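Local coordinates for protein putative metallopeptidase (Shewanella baltica OS155, PDB 3IEH) that is a putative peptidase of the M14 family that binds zinc and probably acts as a metallocarboxypeptidase, at residues Gly74-Glu79 with Thr168-Val173; Glu79-Trp84 with Gln255-Asn260. All coordinates share one frame; numbering follows the deposited sequence.

Interaction 1 of 2, residues Gly74-Glu79 with Thr168-Val173. With ZN (zinc ion), chain B.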
loop_
_atom_site.group_PDB
_atom_site.type_symbol
_atom_site.label_atom_id
_atom_site.label_comp_id
_atom_site.label_asym_id
_atom_site.label_seq_id
_atom_site.Cartn_x
_atom_site.Cartn_y
_atom_site.Cartn_z
ATOM N N GLY A 74 -4.550 1.367 -1.513
ATOM C CA GLY A 74 -5.744 1.468 -2.323
ATOM C C GLY A 74 -5.772 0.718 -3.641
ATOM O O GLY A 74 -6.447 1.160 -4.583
ATOM N N PHE A 75 -5.055 -0.405 -3.718
ATOM C CA PHE A 75 -5.191 -1.309 -4.858
ATOM C C PHE A 75 -6.573 -1.911 -4.855
ATOM O O PHE A 75 -7.113 -2.198 -5.909
ATOM C CB PHE A 75 -4.173 -2.449 -4.801
ATOM C CG PHE A 75 -2.810 -2.052 -5.240
ATOM C CD1 PHE A 75 -1.898 -1.537 -4.331
ATOM C CD2 PHE A 75 -2.449 -2.156 -6.577
ATOM C CE1 PHE A 75 -0.615 -1.143 -4.749
ATOM C CE2 PHE A 75 -1.165 -1.770 -7.008
ATOM C CZ PHE A 75 -0.257 -1.262 -6.099
ATOM N N HIS A 76 -7.134 -2.127 -3.663
ATOM C CA HIS A 76 -8.457 -2.710 -3.530
ATOM C C HIS A 76 -9.380 -1.731 -2.844
ATOM O O HIS A 76 -9.091 -1.306 -1.729
ATOM C CB HIS A 76 -8.367 -4.015 -2.762
ATOM C CG HIS A 76 -7.569 -5.061 -3.468
ATOM N ND1 HIS A 76 -6.593 -5.801 -2.844
ATOM C CD2 HIS A 76 -7.583 -5.470 -4.756
ATOM C CE1 HIS A 76 -6.054 -6.638 -3.713
ATOM N NE2 HIS A 76 -6.633 -6.453 -4.882
ATOM N N GLY A 77 -10.504 -1.416 -3.501
ATOM C CA GLY A 77 -11.384 -0.306 -3.106
ATOM C C GLY A 77 -12.104 -0.436 -1.789
ATOM O O GLY A 77 -12.538 0.575 -1.217
ATOM N N GLU A 78 -12.250 -1.671 -1.303
ATOM C CA GLU A 78 -12.881 -1.902 0.006
ATOM C C GLU A 78 -11.890 -1.775 1.174
ATOM O O GLU A 78 -12.277 -1.819 2.328
ATOM C CB GLU A 78 -13.591 -3.262 0.049
ATOM C CG GLU A 78 -12.786 -4.489 0.485
ATOM C CD GLU A 78 -11.837 -5.025 -0.566
ATOM O OE1 GLU A 78 -11.417 -4.229 -1.420
ATOM O OE2 GLU A 78 -11.523 -6.249 -0.538
ATOM N N GLU A 79 -10.610 -1.634 0.869
ATOM C CA GLU A 79 -9.568 -1.611 1.878
ATOM C C GLU A 79 -9.155 -0.169 2.114
ATOM O O GLU A 79 -7.988 0.203 1.960
ATOM C CB GLU A 79 -8.426 -2.466 1.374
ATOM C CG GLU A 79 -8.929 -3.880 1.012
ATOM C CD GLU A 79 -7.862 -4.776 0.438
ATOM O OE1 GLU A 79 -6.677 -4.334 0.280
ATOM O OE2 GLU A 79 -8.221 -5.932 0.133
ATOM N N THR A 168 3.235 -1.860 0.991
ATOM C CA THR A 168 1.908 -1.686 0.423
ATOM C C THR A 168 0.881 -1.969 1.535
ATOM O O THR A 168 1.001 -2.964 2.238
ATOM C CB THR A 168 1.684 -2.558 -0.836
ATOM O OG1 THR A 168 0.461 -2.145 -1.453
ATOM C CG2 THR A 168 1.599 -4.036 -0.486
ATOM N N CYS A 169 -0.100 -1.080 1.710
ATOM C CA CYS A 169 -1.055 -1.194 2.813
ATOM C C CYS A 169 -2.433 -1.695 2.392
ATOM O O CYS A 169 -3.223 -0.961 1.776
ATOM C CB CYS A 169 -1.146 0.137 3.508
ATOM S SG CYS A 169 0.479 0.537 4.224
ATOM N N HIS A 170 -2.708 -2.956 2.723
ATOM C CA HIS A 170 -3.939 -3.613 2.338
ATOM C C HIS A 170 -4.778 -3.891 3.554
ATOM O O HIS A 170 -4.354 -3.656 4.702
ATOM C CB HIS A 170 -3.626 -4.915 1.619
ATOM C CG HIS A 170 -3.073 -4.713 0.240
ATOM N ND1 HIS A 170 -3.806 -4.955 -0.894
ATOM C CD2 HIS A 170 -1.883 -4.237 -0.182
ATOM C CE1 HIS A 170 -3.078 -4.682 -1.958
ATOM N NE2 HIS A 170 -1.905 -4.245 -1.554
ATOM N N GLU A 171 -6.002 -4.325 3.297
ATOM C CA GLU A 171 -6.897 -4.763 4.354
ATOM C C GLU A 171 -7.577 -6.055 3.941
ATOM O O GLU A 171 -7.698 -6.337 2.771
ATOM C CB GLU A 171 -7.947 -3.722 4.661
ATOM C CG GLU A 171 -7.438 -2.385 5.071
ATOM C CD GLU A 171 -8.437 -1.696 5.977
ATOM O OE1 GLU A 171 -9.312 -1.011 5.448
ATOM O OE2 GLU A 171 -8.422 -1.903 7.212
ATOM N N ASP A 172 -8.007 -6.839 4.917
ATOM C CA ASP A 172 -8.682 -8.110 4.662
ATOM C C ASP A 172 -10.089 -8.021 5.276
ATOM O O ASP A 172 -10.241 -8.061 6.499
ATOM C CB ASP A 172 -7.833 -9.254 5.259
ATOM C CG ASP A 172 -8.410 -10.660 5.006
ATOM O OD1 ASP A 172 -9.565 -10.838 4.547
ATOM O OD2 ASP A 172 -7.684 -11.615 5.313
ATOM N N VAL A 173 -11.102 -7.906 4.409
ATOM C CA VAL A 173 -12.522 -7.810 4.826
ATOM C C VAL A 173 -13.081 -9.130 5.394
ATOM O O VAL A 173 -14.114 -9.138 6.033
ATOM C CB VAL A 173 -13.446 -7.289 3.667
ATOM C CG1 VAL A 173 -13.526 -8.284 2.481
ATOM C CG2 VAL A 173 -14.819 -7.017 4.178
HETATM ZN ZN ZN B . -5.953 -6.154 -0.845
HETATM O O HOH W 1 -5.650 -0.106 0.751
HETATM O O HOH W 2 -10.350 -7.329 1.695
HETATM O O HOH W 3 -5.224 -8.118 0.117
#
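Glu-79 meets His-170 and Glu-171 at the end of strand 165-172, where loop 74-79 closes over a zinc ion. His-76 ND1 binds the metal at 2.1 Å and His-170 ND1 at 2.5 Å, the two imidazoles oblique to each other. Extended beyond CG (chi2 177°), Glu-79 is long enough to grip the zinc with both carboxylate oxygens, OE1 at 2.3 Å and OE2 at 2.5 Å. The amide N of Glu-171 donates to Glu-79 OE1 over 3.1 Å, nearly straight at 171° but from above the carboxylate plane, steadying it from a second shell. Here packing is close: CB of Glu-79 lies 3.6 Å from CB of Glu-171. A water bridges Gly-74 N, Cys-169 O and Glu-79 O. Glu-171 OE2 forms a salt bridge with Arg-256 and a hydrogen bond with Thr-247, while OE1 accepts the amide of Ala-81. With an alanine for Glu-171, Arg-256 would probably lose its salt-bridge mate, and Thr-247 and the amide of Ala-81 a partner. Toward partly exposed Val-173 the contact loosens, and a water between Glu-78 OE2 and Val-173 N spans the segments; Glu-78 pairs with Arg-119. Asn-126 accepts from His-76 NE2, fixing that ring's rotation. Two histidines and a glutamate of an HxxE...H set, with one water completing the zinc's ligands, are consistent with an M14 centre that polarises water for hydrolysis.

Interaction 2 of 2, residues Glu79-Trp84 with Gln255-Asn260. With ZN (zinc ion), chain B.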
loop_
_atom_site.group_PDB
_atom_site.type_symbol
_atom_site.label_atom_id
_atom_site.label_comp_id
_atom_site.label_asym_id
_atom_site.label_seq_id
_atom_site.Cartn_x
_atom_site.Cartn_y
_atom_site.Cartn_z
ATOM N N GLU A 79 -10.610 -1.634 0.869
ATOM C CA GLU A 79 -9.568 -1.611 1.878
ATOM C C GLU A 79 -9.155 -0.169 2.114
ATOM O O GLU A 79 -7.988 0.203 1.960
ATOM C CB GLU A 79 -8.426 -2.466 1.374
ATOM C CG GLU A 79 -8.929 -3.880 1.012
ATOM C CD GLU A 79 -7.862 -4.776 0.438
ATOM O OE1 GLU A 79 -6.677 -4.334 0.280
ATOM O OE2 GLU A 79 -8.221 -5.932 0.133
ATOM N N SER A 80 -10.153 0.628 2.486
ATOM C CA SER A 80 -10.046 2.081 2.496
ATOM C C SER A 80 -9.270 2.644 3.688
ATOM O O SER A 80 -8.819 3.788 3.629
ATOM C CB SER A 80 -11.441 2.705 2.384
ATOM O OG SER A 80 -12.324 2.129 3.318
ATOM N N ALA A 81 -9.074 1.848 4.742
ATOM C CA ALA A 81 -8.239 2.297 5.860
ATOM C C ALA A 81 -6.771 2.520 5.413
ATOM O O ALA A 81 -6.053 3.317 6.020
ATOM C CB ALA A 81 -8.338 1.350 7.069
ATOM N N GLY A 82 -6.330 1.846 4.347
ATOM C CA GLY A 82 -4.984 2.106 3.774
ATOM C C GLY A 82 -4.760 3.556 3.345
ATOM O O GLY A 82 -3.942 4.259 3.945
ATOM N N PRO A 83 -5.494 4.017 2.308
ATOM C CA PRO A 83 -5.480 5.414 1.866
ATOM C C PRO A 83 -5.745 6.426 2.985
ATOM O O PRO A 83 -4.961 7.380 3.143
ATOM C CB PRO A 83 -6.620 5.469 0.861
ATOM C CG PRO A 83 -6.695 4.032 0.290
ATOM C CD PRO A 83 -6.306 3.150 1.424
ATOM N N TRP A 84 -6.818 6.237 3.769
ATOM C CA TRP A 84 -7.120 7.188 4.875
ATOM C C TRP A 84 -6.031 7.130 5.946
ATOM O O TRP A 84 -5.690 8.143 6.584
ATOM C CB TRP A 84 -8.512 6.971 5.489
ATOM C CG TRP A 84 -9.654 7.296 4.544
ATOM C CD1 TRP A 84 -10.401 6.410 3.831
ATOM C CD2 TRP A 84 -10.160 8.598 4.202
ATOM N NE1 TRP A 84 -11.348 7.069 3.080
ATOM C CE2 TRP A 84 -11.219 8.414 3.295
ATOM C CE3 TRP A 84 -9.842 9.893 4.598
ATOM C CZ2 TRP A 84 -11.939 9.484 2.757
ATOM C CZ3 TRP A 84 -10.568 10.958 4.062
ATOM C CH2 TRP A 84 -11.582 10.746 3.142
ATOM N N GLN A 255 -9.545 2.540 14.070
ATOM C CA GLN A 255 -8.442 1.731 14.575
ATOM C C GLN A 255 -7.570 1.258 13.421
ATOM O O GLN A 255 -6.330 1.197 13.544
ATOM C CB GLN A 255 -8.961 0.521 15.346
ATOM C CG GLN A 255 -9.301 0.842 16.768
ATOM C CD GLN A 255 -8.045 1.054 17.613
ATOM O OE1 GLN A 255 -7.202 0.148 17.739
ATOM N NE2 GLN A 255 -7.928 2.235 18.208
ATOM N N ARG A 256 -8.218 0.933 12.298
ATOM C CA ARG A 256 -7.490 0.486 11.108
ATOM C C ARG A 256 -6.694 1.646 10.510
ATOM O O ARG A 256 -5.539 1.483 10.153
ATOM C CB ARG A 256 -8.453 -0.167 10.099
ATOM C CG ARG A 256 -8.983 -1.521 10.597
ATOM C CD ARG A 256 -10.438 -1.759 10.207
ATOM N NE ARG A 256 -10.646 -1.506 8.793
ATOM C CZ ARG A 256 -11.837 -1.321 8.225
ATOM N NH1 ARG A 256 -12.955 -1.380 8.930
ATOM N NH2 ARG A 256 -11.910 -1.080 6.930
ATOM N N VAL A 257 -7.314 2.826 10.445
ATOM C CA VAL A 257 -6.638 4.028 9.976
ATOM C C VAL A 257 -5.372 4.251 10.807
ATOM O O VAL A 257 -4.287 4.465 10.256
ATOM C CB VAL A 257 -7.529 5.282 10.105
ATOM C CG1 VAL A 257 -6.725 6.537 9.768
ATOM C CG2 VAL A 257 -8.761 5.170 9.244
ATOM N N LEU A 258 -5.513 4.206 12.131
ATOM C CA LEU A 258 -4.372 4.417 13.053
ATOM C C LEU A 258 -3.335 3.324 12.945
ATOM O O LEU A 258 -2.129 3.601 13.015
ATOM C CB LEU A 258 -4.842 4.531 14.507
ATOM C CG LEU A 258 -5.699 5.774 14.804
ATOM C CD1 LEU A 258 -6.152 5.753 16.242
ATOM C CD2 LEU A 258 -4.986 7.086 14.500
ATOM N N ALA A 259 -3.791 2.089 12.766
ATOM C CA ALA A 259 -2.865 0.935 12.575
ATOM C C ALA A 259 -2.049 1.078 11.294
ATOM O O ALA A 259 -0.857 0.780 11.267
ATOM C CB ALA A 259 -3.646 -0.407 12.553
ATOM N N ASN A 260 -2.723 1.485 10.221
ATOM C CA ASN A 260 -2.098 1.708 8.924
ATOM C C ASN A 260 -1.075 2.839 9.015
ATOM O O ASN A 260 0.012 2.738 8.462
ATOM C CB ASN A 260 -3.172 1.982 7.864
ATOM C CG ASN A 260 -3.759 0.689 7.284
ATOM O OD1 ASN A 260 -3.165 0.088 6.408
ATOM N ND2 ASN A 260 -4.916 0.264 7.778
HETATM ZN ZN ZN B . -5.953 -6.154 -0.845
HETATM O O HOH W 3 -5.224 -8.118 0.117
#
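Ala-81 presses its methyl group into helix 253-271, with CB 3.4 Å from CB of Arg-256 and 3.7 Å from ND2 of Asn-260. A small residue suits this place, because the two backbones come close and the methyl already meets atoms of both neighbouring turns. Arg-256 bends at its second and third torsions, which brings NE to within 4.1 Å of Ala-81 CB. One residue along, CA of Gly-82 lies 3.8 Å from OD1 of Asn-260. Glycine fits because a CB here would clash with the ring of Pro-83, whose own side chain points away from helix 253-271. Val-257 divides its two branches: CG1, anti to the backbone N (chi1 173°), packs 3.7 Å from the carbonyl oxygen of Trp-84, while CG2 makes an apolar contact with Trp-84 CB at 4.2 Å. No hydrogen bond crosses between the segments.

The pairing joins two helices of the alpha/beta fold of M14 peptidases: the one that follows the HxxE zinc-binding loop, in which Glu-79 is the last residue, and the C-terminal one. Asn-260 is positioned by its own helix. Its ND2 donates to Arg-256 O over 2.7 Å, at 155° and from above the carbonyl plane, and the same oxygen receives Asn-260 N at 2.8 Å, so two donors share one acceptor a turn back. Thr-247 OG1, on strand 242-248, also bonds Asn-260 ND2 and ties the amide to the sheet. Farther out, Trp-13 makes a cation-pi contact with Arg-256, whose NE forms a salt bridge with Glu-171 OE2. The indole of Trp-84 leads away from helix 253-271, and its NE1 donates to Ser-22 O, while Phe-18 meets its rings.

Both contacts are buried, and they share Glu-79, the zinc ligand in the loop that leads to helix 81-91. Interaction 1 joins that loop to the central strand 165-172 and works through metal bonds, a backbone hydrogen bond and waters, with one partly exposed end at Val-173. Interaction 2 sets helix against helix and is mostly apolar, relying on small residues and close van der Waals packing. They touch directly: Glu-171 reaches from the first to Arg-256 and Ala-81 of the second, and Cys-169 packs on Asn-260. Metal ligands and polar bonds thus dominate the first, whereas in the second Arg-256 and Asn-260 add polar groups whose bonds do not cross the contact.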